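Germination protein YpeB (Bacillus megaterium QM B1551, PDB 5BOI) takes part in the germination of Bacillus spores and, through the PepSY-containing C-terminal part described here, probably acts as an inhibitory protein. Local coordinates at residues K65-L73 with G148-L156; K209-I217 with E224-N232. All blocks are in the same frame, centred on the assembly; numbering follows the deposited sequence.

Interaction 1 (K65-L73 with G148-L156); sequences KGGYPLWVL and GFSAKDFLL
Trp71 and Ser150 form a non-hydrogen-bonded antiparallel pair with their side chains on the same face. With CG anti to the backbone N (chi1 -175°), the indole lies along its own strand, Leu73 N over one face, and only its CD1 side touches Ser150 and Phe149 O; CD1 is 3.6 Å from Ser150 CB. Replacing Trp71 by an alanine removes the indole and would probably leave Ser150 CB without its apolar neighbour and a gap on this face. Val72 and Phe149 point to the other side, with Val72 CB 3.9 Å from Phe149 CB; their backbones are joined both ways, Val72 N to Phe149 O at 2.8 Å and Phe149 N to Val72 O at 3.1 Å. The Phe149 ring turns its edge to Pro69 O, a buried carbonyl with no polar partner. Where strand 148-150 ends, Leu70 O accepts a bond from Ala151 N (2.8 Å), the N-cap residue of helix 152-156. From that helix, Leu155 CD1 meets Leu70 CD1 and Leu155 CD2 meets Tyr68 CD1, both at 3.8 Å. The pair sits between antiparallel strands 57-63, where Leu70 and Trp71 form a classic beta bulge opposite Asp61, and 134-140, with Phe22 of helix 12-22 against Val72 and Phe149.

Interaction 2 (K209-I217 with E224-N232); sequences KNDTYRIFI and EEKVEKLQN
Arg214 and Glu228 stand side by side on one face of an antiparallel strand pair and are joined by both backbone and side chains. Arg214 N gives a bond to Glu228 O at 2.8 Å, and Glu228 N returns one to Arg214 O. Above this ladder Arg214 NH1 meets the syn side of Glu228 OE1 at 3.3 Å from out of the carboxylate plane, a long and bent salt bridge (139° at the hydrogen) with the guanidinium and carboxylate planes 55° apart. Leu230 CD1 lies over one face of the guanidinium, and Leu230 CD2 is 3.9 Å from Arg214 NH1. On the same side of the pair, Phe216 runs beside the extended chain of Lys226, with Phe216 CD1 3.6 Å from Lys226 CB. The other face carries Tyr213, Ile215 and Ile217. Tyr213 has CG beside its own backbone N (chi1 -73°), which swings the ring across the strand to Lys229, CE2 lying 3.6 Å from Lys229 CB and Lys229 CG over a ring face. Ile215 CG1 and Val227 CG1 make a looser apolar contact at 4.2 Å. Near the turn, Glu225 N bonds Phe216 O at 2.9 Å, and the register slips by one residue between Phe216 and Ile217, a beta bulge.

The second shell fixes the arginine: its NH2 donates to Ala107 O, and Glu108 and Glu203 add long, weak ion pairs. The acids around it probably stabilise the arginine's charge, and Arg214 in turn probably eases the repulsion between Glu108 and Glu228. Phe216 meets Tyr131 edge-to-face, and strand 198-208 pairs with the far edge of strand 211-218. Strands 211-218 and 224-230 thus form a beta hairpin in the C-terminal PepSY domain, bonded on to the preceding antiparallel strand.

Overall arrangement
Interactions 1 and 2 lie on opposite sides of the chain's centre, about 28 Å apart between centres and about 11 Å between nearest atoms, so neither touches the other. Both rest on antiparallel strand pairing, but interaction 1 joins segments 75 residues apart within the YpeB PepSY1-PepSY2 region, while interaction 2 closes a local hairpin in the C-terminal PepSY region. Both are partly buried. Interaction 1 is nearer the middle of the chain, half of its touching residues are buried, and its side-chain contacts are largely apolar. Interaction 2 is farther out and more open to solvent: charged residues line much of its outer strand, 224-230, and its apolar contacts sit beside a salt bridge.

Interaction 1 (K65-L73 with G148-L156)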
loop_
_atom_site.group_PDB
_atom_site.type_symbol
_atom_site.label_atom_id
_atom_site.label_comp_id
_atom_site.label_asym_id
_atom_site.label_seq_id
_atom_site.Cartn_x
_atom_site.Cartn_y
_atom_site.Cartn_z
ATOM N N LYS A 65 20.318 2.518 -4.905
ATOM C CA LYS A 65 20.551 1.143 -5.284
ATOM C C LYS A 65 19.328 0.532 -5.966
ATOM O O LYS A 65 18.204 0.589 -5.452
ATOM C CB LYS A 65 20.967 0.347 -4.048
ATOM C CG LYS A 65 19.873 0.153 -3.018
ATOM C CD LYS A 65 20.294 -0.689 -1.816
ATOM C CE LYS A 65 21.362 -1.726 -2.126
ATOM N NZ LYS A 65 21.957 -2.170 -0.832
ATOM N N GLY A 66 19.535 0.017 -7.173
ATOM C CA GLY A 66 18.485 -0.693 -7.890
ATOM C C GLY A 66 17.375 0.147 -8.505
ATOM O O GLY A 66 16.516 -0.389 -9.203
ATOM N N GLY A 67 17.377 1.450 -8.233
ATOM C CA GLY A 67 16.399 2.356 -8.812
ATOM C C GLY A 67 14.941 1.971 -8.611
ATOM O O GLY A 67 14.169 1.910 -9.571
ATOM N N TYR A 68 14.567 1.716 -7.360
ATOM C CA TYR A 68 13.207 1.322 -7.007
ATOM C C TYR A 68 12.326 2.528 -6.741
ATOM O O TYR A 68 12.735 3.429 -6.014
ATOM C CB TYR A 68 13.222 0.437 -5.766
ATOM C CG TYR A 68 13.284 -1.042 -6.052
ATOM C CD1 TYR A 68 12.131 -1.762 -6.330
ATOM C CD2 TYR A 68 14.497 -1.722 -6.037
ATOM C CE1 TYR A 68 12.182 -3.119 -6.583
ATOM C CE2 TYR A 68 14.561 -3.075 -6.289
ATOM C CZ TYR A 68 13.401 -3.769 -6.562
ATOM O OH TYR A 68 13.470 -5.118 -6.812
ATOM N N PRO A 69 11.109 2.548 -7.317
ATOM C CA PRO A 69 10.192 3.633 -6.963
ATOM C C PRO A 69 9.832 3.491 -5.504
ATOM O O PRO A 69 9.175 2.525 -5.123
ATOM C CB PRO A 69 8.970 3.398 -7.858
ATOM C CG PRO A 69 9.397 2.385 -8.872
ATOM C CD PRO A 69 10.487 1.580 -8.233
ATOM N N LEU A 70 10.279 4.434 -4.690
ATOM C CA LEU A 70 10.078 4.336 -3.255
ATOM C C LEU A 70 8.875 5.141 -2.763
ATOM O O LEU A 70 8.052 4.638 -2.001
ATOM C CB LEU A 70 11.340 4.806 -2.544
ATOM C CG LEU A 70 11.426 4.539 -1.049
ATOM C CD1 LEU A 70 11.459 3.034 -0.774
ATOM C CD2 LEU A 70 12.652 5.237 -0.499
ATOM N N TRP A 71 8.784 6.398 -3.196
ATOM C CA TRP A 71 7.783 7.335 -2.680
ATOM C C TRP A 71 7.487 8.411 -3.724
ATOM O O TRP A 71 8.384 8.832 -4.453
ATOM C CB TRP A 71 8.275 7.958 -1.367
ATOM C CG TRP A 71 7.280 8.855 -0.670
ATOM C CD1 TRP A 71 6.304 8.479 0.213
ATOM C CD2 TRP A 71 7.185 10.281 -0.784
ATOM N NE1 TRP A 71 5.599 9.582 0.644
ATOM C CE2 TRP A 71 6.123 10.701 0.048
ATOM C CE3 TRP A 71 7.891 11.244 -1.514
ATOM C CZ2 TRP A 71 5.750 12.041 0.167
ATOM C CZ3 TRP A 71 7.517 12.578 -1.390
ATOM C CH2 TRP A 71 6.460 12.959 -0.555
ATOM N N VAL A 72 6.222 8.817 -3.816
ATOM C CA VAL A 72 5.778 9.851 -4.760
ATOM C C VAL A 72 4.728 10.748 -4.134
ATOM O O VAL A 72 3.854 10.294 -3.389
ATOM C CB VAL A 72 5.173 9.251 -6.069
ATOM C CG1 VAL A 72 4.506 10.348 -6.925
ATOM C CG2 VAL A 72 6.220 8.517 -6.877
ATOM N N LEU A 73 4.805 12.037 -4.424
ATOM C CA LEU A 73 3.689 12.908 -4.103
ATOM C C LEU A 73 3.565 14.011 -5.138
ATOM O O LEU A 73 4.516 14.757 -5.365
ATOM C CB LEU A 73 3.846 13.514 -2.712
ATOM C CG LEU A 73 2.634 14.373 -2.348
ATOM C CD1 LEU A 73 1.361 13.549 -2.495
ATOM C CD2 LEU A 73 2.760 14.939 -0.942
ATOM N N GLY A 148 -0.260 10.015 -5.342
ATOM C CA GLY A 148 0.579 9.700 -4.209
ATOM C C GLY A 148 0.882 8.214 -4.232
ATOM O O GLY A 148 0.061 7.427 -4.719
ATOM N N PHE A 149 2.065 7.846 -3.742
ATOM C CA PHE A 149 2.529 6.449 -3.730
ATOM C C PHE A 149 3.591 6.265 -2.653
ATOM O O PHE A 149 4.469 7.110 -2.487
ATOM C CB PHE A 149 3.075 6.058 -5.114
ATOM C CG PHE A 149 3.704 4.686 -5.178
ATOM C CD1 PHE A 149 2.923 3.558 -5.396
ATOM C CD2 PHE A 149 5.083 4.529 -5.069
ATOM C CE1 PHE A 149 3.497 2.294 -5.471
ATOM C CE2 PHE A 149 5.662 3.264 -5.144
ATOM C CZ PHE A 149 4.865 2.150 -5.350
ATOM N N SER A 150 3.519 5.166 -1.905
ATOM C CA SER A 150 4.587 4.860 -0.981
ATOM C C SER A 150 4.768 3.362 -0.873
ATOM O O SER A 150 3.854 2.663 -0.455
ATOM C CB SER A 150 4.311 5.432 0.397
ATOM O OG SER A 150 5.266 4.927 1.320
ATOM N N ALA A 151 5.939 2.879 -1.262
ATOM C CA ALA A 151 6.239 1.458 -1.089
ATOM C C ALA A 151 7.307 1.263 -0.024
ATOM O O ALA A 151 8.035 0.264 -0.040
ATOM C CB ALA A 151 6.683 0.839 -2.407
ATOM N N LYS A 152 7.408 2.211 0.897
ATOM C CA LYS A 152 8.481 2.170 1.883
ATOM C C LYS A 152 8.353 0.936 2.780
ATOM O O LYS A 152 9.332 0.221 2.996
ATOM C CB LYS A 152 8.489 3.456 2.715
ATOM C CG LYS A 152 8.961 4.679 1.925
ATOM C CD LYS A 152 8.870 5.967 2.738
ATOM C CE LYS A 152 10.080 6.145 3.631
ATOM N NZ LYS A 152 10.270 7.566 4.045
ATOM N N ASP A 153 7.141 0.671 3.268
ATOM C CA ASP A 153 6.902 -0.493 4.121
ATOM C C ASP A 153 7.171 -1.794 3.367
ATOM O O ASP A 153 7.867 -2.675 3.859
ATOM C CB ASP A 153 5.468 -0.485 4.655
ATOM C CG ASP A 153 5.225 0.621 5.666
ATOM O OD1 ASP A 153 6.190 1.008 6.358
ATOM O OD2 ASP A 153 4.075 1.098 5.779
ATOM N N PHE A 154 6.626 -1.893 2.161
ATOM C CA PHE A 154 6.758 -3.090 1.340
ATOM C C PHE A 154 8.205 -3.402 0.996
ATOM O O PHE A 154 8.634 -4.551 1.082
ATOM C CB PHE A 154 5.954 -2.928 0.052
ATOM C CG PHE A 154 6.028 -4.110 -0.874
ATOM C CD1 PHE A 154 5.493 -5.327 -0.507
ATOM C CD2 PHE A 154 6.589 -3.981 -2.136
ATOM C CE1 PHE A 154 5.548 -6.414 -1.368
ATOM C CE2 PHE A 154 6.643 -5.060 -3.003
ATOM C CZ PHE A 154 6.123 -6.278 -2.617
ATOM N N LEU A 155 8.954 -2.386 0.591
ATOM C CA LEU A 155 10.307 -2.607 0.081
ATOM C C LEU A 155 11.332 -2.802 1.191
ATOM O O LEU A 155 12.337 -3.479 0.992
ATOM C CB LEU A 155 10.745 -1.443 -0.815
ATOM C CG LEU A 155 10.076 -1.293 -2.187
ATOM C CD1 LEU A 155 10.536 -0.007 -2.862
ATOM C CD2 LEU A 155 10.372 -2.487 -3.074
ATOM N N LEU A 156 11.080 -2.218 2.358
ATOM C CA LEU A 156 12.073 -2.228 3.428
ATOM C C LEU A 156 11.740 -3.194 4.571
ATOM O O LEU A 156 12.636 -3.835 5.117
ATOM C CB LEU A 156 12.257 -0.813 3.978
ATOM C CG LEU A 156 12.721 0.234 2.958
ATOM C CD1 LEU A 156 12.671 1.634 3.557
ATOM C CD2 LEU A 156 14.117 -0.084 2.442
#

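Interaction 2 (K209-I217 with E224-N232)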
loop_
_atom_site.group_PDB
_atom_site.type_symbol
_atom_site.label_atom_id
_atom_site.label_comp_id
_atom_site.label_asym_id
_atom_site.label_seq_id
_atom_site.Cartn_x
_atom_site.Cartn_y
_atom_site.Cartn_z
ATOM N N LYS A 209 -24.171 -5.475 12.318
ATOM C CA LYS A 209 -25.275 -4.530 12.174
ATOM C C LYS A 209 -25.010 -3.491 11.082
ATOM O O LYS A 209 -24.922 -2.296 11.367
ATOM C CB LYS A 209 -25.555 -3.847 13.505
ATOM N N ASN A 210 -24.845 -3.977 9.850
ATOM C CA ASN A 210 -24.698 -3.164 8.631
ATOM C C ASN A 210 -23.334 -2.487 8.445
ATOM O O ASN A 210 -22.986 -2.109 7.327
ATOM C CB ASN A 210 -25.804 -2.106 8.564
ATOM C CG ASN A 210 -27.120 -2.680 8.083
ATOM O OD1 ASN A 210 -27.342 -3.890 8.153
ATOM N ND2 ASN A 210 -28.004 -1.815 7.593
ATOM N N ASP A 211 -22.559 -2.350 9.518
ATOM C CA ASP A 211 -21.204 -1.817 9.409
ATOM C C ASP A 211 -20.258 -2.967 9.077
ATOM O O ASP A 211 -20.422 -4.064 9.598
ATOM C CB ASP A 211 -20.759 -1.150 10.708
ATOM C CG ASP A 211 -21.169 0.308 10.801
ATOM O OD1 ASP A 211 -21.464 0.937 9.756
ATOM O OD2 ASP A 211 -21.196 0.820 11.941
ATOM N N THR A 212 -19.267 -2.707 8.230
ATOM C CA THR A 212 -18.276 -3.721 7.896
ATOM C C THR A 212 -17.035 -3.654 8.788
ATOM O O THR A 212 -16.455 -2.586 8.996
ATOM C CB THR A 212 -17.863 -3.594 6.426
ATOM O OG1 THR A 212 -19.030 -3.736 5.609
ATOM C CG2 THR A 212 -16.849 -4.663 6.058
ATOM N N TYR A 213 -16.631 -4.817 9.296
ATOM C CA TYR A 213 -15.489 -4.939 10.200
ATOM C C TYR A 213 -14.472 -5.962 9.729
ATOM O O TYR A 213 -14.846 -6.977 9.154
ATOM C CB TYR A 213 -15.948 -5.354 11.591
ATOM C CG TYR A 213 -16.631 -4.228 12.325
ATOM C CD1 TYR A 213 -17.985 -3.993 12.146
ATOM C CD2 TYR A 213 -15.914 -3.378 13.155
ATOM C CE1 TYR A 213 -18.620 -2.969 12.801
ATOM C CE2 TYR A 213 -16.543 -2.331 13.806
ATOM C CZ TYR A 213 -17.897 -2.134 13.622
ATOM O OH TYR A 213 -18.537 -1.099 14.272
ATOM N N ARG A 214 -13.197 -5.682 9.981
ATOM C CA ARG A 214 -12.175 -6.716 9.898
ATOM C C ARG A 214 -11.773 -7.074 11.322
ATOM O O ARG A 214 -11.456 -6.188 12.142
ATOM C CB ARG A 214 -10.958 -6.249 9.102
ATOM C CG ARG A 214 -9.946 -7.368 8.785
ATOM C CD ARG A 214 -8.773 -6.774 7.988
ATOM N NE ARG A 214 -9.132 -6.565 6.590
ATOM C CZ ARG A 214 -9.018 -5.416 5.927
ATOM N NH1 ARG A 214 -8.550 -4.315 6.522
ATOM N NH2 ARG A 214 -9.365 -5.383 4.649
ATOM N N ILE A 215 -11.801 -8.364 11.610
ATOM C CA ILE A 215 -11.440 -8.867 12.938
ATOM C C ILE A 215 -10.315 -9.880 12.841
ATOM O O ILE A 215 -10.398 -10.847 12.061
ATOM C CB ILE A 215 -12.648 -9.498 13.638
ATOM C CG1 ILE A 215 -13.716 -8.434 13.900
ATOM C CG2 ILE A 215 -12.222 -10.128 15.019
ATOM C CD1 ILE A 215 -15.137 -8.978 13.901
ATOM N N PHE A 216 -9.265 -9.673 13.638
ATOM C CA PHE A 216 -8.142 -10.608 13.666
ATOM C C PHE A 216 -8.165 -11.456 14.939
ATOM O O PHE A 216 -8.188 -10.891 16.050
ATOM C CB PHE A 216 -6.815 -9.856 13.585
ATOM C CG PHE A 216 -6.606 -9.111 12.283
ATOM C CD1 PHE A 216 -7.106 -7.828 12.110
ATOM C CD2 PHE A 216 -5.889 -9.701 11.244
ATOM C CE1 PHE A 216 -6.894 -7.134 10.910
ATOM C CE2 PHE A 216 -5.674 -9.015 10.051
ATOM C CZ PHE A 216 -6.178 -7.737 9.890
ATOM N N ILE A 217 -8.142 -12.779 14.774
ATOM C CA ILE A 217 -8.131 -13.722 15.908
ATOM C C ILE A 217 -6.780 -14.454 15.940
ATOM O O ILE A 217 -6.374 -15.060 14.946
ATOM C CB ILE A 217 -9.277 -14.752 15.803
ATOM C CG1 ILE A 217 -10.651 -14.081 15.859
ATOM C CG2 ILE A 217 -9.179 -15.852 16.890
ATOM C CD1 ILE A 217 -10.896 -13.241 17.083
ATOM N N GLU A 224 -8.654 -12.071 20.550
ATOM C CA GLU A 224 -8.591 -10.976 19.581
ATOM C C GLU A 224 -7.229 -10.283 19.553
ATOM O O GLU A 224 -6.599 -10.093 20.584
ATOM C CB GLU A 224 -9.669 -9.946 19.874
ATOM C CG GLU A 224 -11.047 -10.468 19.657
ATOM C CD GLU A 224 -12.074 -9.592 20.317
ATOM O OE1 GLU A 224 -12.136 -9.595 21.566
ATOM O OE2 GLU A 224 -12.802 -8.898 19.591
ATOM N N GLU A 225 -6.795 -9.858 18.374
ATOM C CA GLU A 225 -5.579 -9.047 18.263
ATOM C C GLU A 225 -5.837 -7.669 17.677
ATOM O O GLU A 225 -5.053 -6.741 17.867
ATOM C CB GLU A 225 -4.563 -9.783 17.400
ATOM C CG GLU A 225 -4.023 -11.061 18.079
ATOM C CD GLU A 225 -2.987 -10.823 19.167
ATOM O OE1 GLU A 225 -2.658 -9.649 19.501
ATOM O OE2 GLU A 225 -2.472 -11.846 19.677
ATOM N N LYS A 226 -6.920 -7.556 16.922
ATOM C CA LYS A 226 -7.271 -6.278 16.285
ATOM C C LYS A 226 -8.689 -6.352 15.784
ATOM O O LYS A 226 -9.126 -7.384 15.219
ATOM C CB LYS A 226 -6.327 -5.943 15.115
ATOM C CG LYS A 226 -6.733 -4.663 14.304
ATOM C CD LYS A 226 -5.718 -4.343 13.216
ATOM C CE LYS A 226 -6.023 -2.981 12.548
ATOM N NZ LYS A 226 -4.916 -2.647 11.613
ATOM N N VAL A 227 -9.410 -5.263 16.015
ATOM C CA VAL A 227 -10.743 -5.078 15.472
ATOM C C VAL A 227 -10.834 -3.719 14.786
ATOM O O VAL A 227 -10.544 -2.658 15.375
ATOM C CB VAL A 227 -11.826 -5.180 16.563
ATOM C CG1 VAL A 227 -13.205 -4.840 15.948
ATOM C CG2 VAL A 227 -11.802 -6.578 17.197
ATOM N N GLU A 228 -11.289 -3.722 13.542
ATOM C CA GLU A 228 -11.237 -2.505 12.754
ATOM C C GLU A 228 -12.515 -2.272 11.931
ATOM O O GLU A 228 -12.917 -3.119 11.117
ATOM C CB GLU A 228 -10.018 -2.597 11.843
ATOM C CG GLU A 228 -9.899 -1.493 10.888
ATOM C CD GLU A 228 -9.084 -1.875 9.680
ATOM O OE1 GLU A 228 -8.601 -3.038 9.558
ATOM O OE2 GLU A 228 -8.965 -0.977 8.843
ATOM N N LYS A 229 -13.181 -1.149 12.140
ATOM C CA LYS A 229 -14.275 -0.784 11.238
ATOM C C LYS A 229 -13.769 -0.344 9.859
ATOM O O LYS A 229 -12.826 0.458 9.746
ATOM C CB LYS A 229 -15.136 0.343 11.830
ATOM C CG LYS A 229 -16.294 0.736 10.931
ATOM C CD LYS A 229 -17.371 1.528 11.684
ATOM C CE LYS A 229 -16.784 2.779 12.322
ATOM N NZ LYS A 229 -17.784 3.879 12.415
ATOM N N LEU A 230 -14.401 -0.853 8.803
ATOM C CA LEU A 230 -14.072 -0.393 7.463
ATOM C C LEU A 230 -15.150 0.577 6.950
ATOM O O LEU A 230 -16.288 0.546 7.396
ATOM C CB LEU A 230 -13.925 -1.578 6.506
ATOM C CG LEU A 230 -13.079 -2.762 6.988
ATOM C CD1 LEU A 230 -12.907 -3.777 5.857
ATOM C CD2 LEU A 230 -11.720 -2.314 7.495
ATOM N N GLN A 231 -14.793 1.433 6.009
ATOM C CA GLN A 231 -15.767 2.400 5.503
ATOM C C GLN A 231 -16.383 1.960 4.180
ATOM O O GLN A 231 -15.822 1.121 3.474
ATOM C CB GLN A 231 -15.123 3.780 5.348
ATOM C CG GLN A 231 -14.534 4.333 6.639
ATOM C CD GLN A 231 -15.590 4.723 7.652
ATOM O OE1 GLN A 231 -16.608 5.327 7.307
ATOM N NE2 GLN A 231 -15.357 4.374 8.913
ATOM N N ASN A 232 -17.551 2.525 3.877
ATOM C CA ASN A 232 -18.201 2.393 2.573
ATOM C C ASN A 232 -19.463 3.249 2.513
ATOM O O ASN A 232 -19.759 4.001 3.440
ATOM C CB ASN A 232 -18.550 0.934 2.261
ATOM C CG ASN A 232 -19.635 0.806 1.206
ATOM O OD1 ASN A 232 -19.371 0.940 0.010
ATOM N ND2 ASN A 232 -20.858 0.522 1.642
#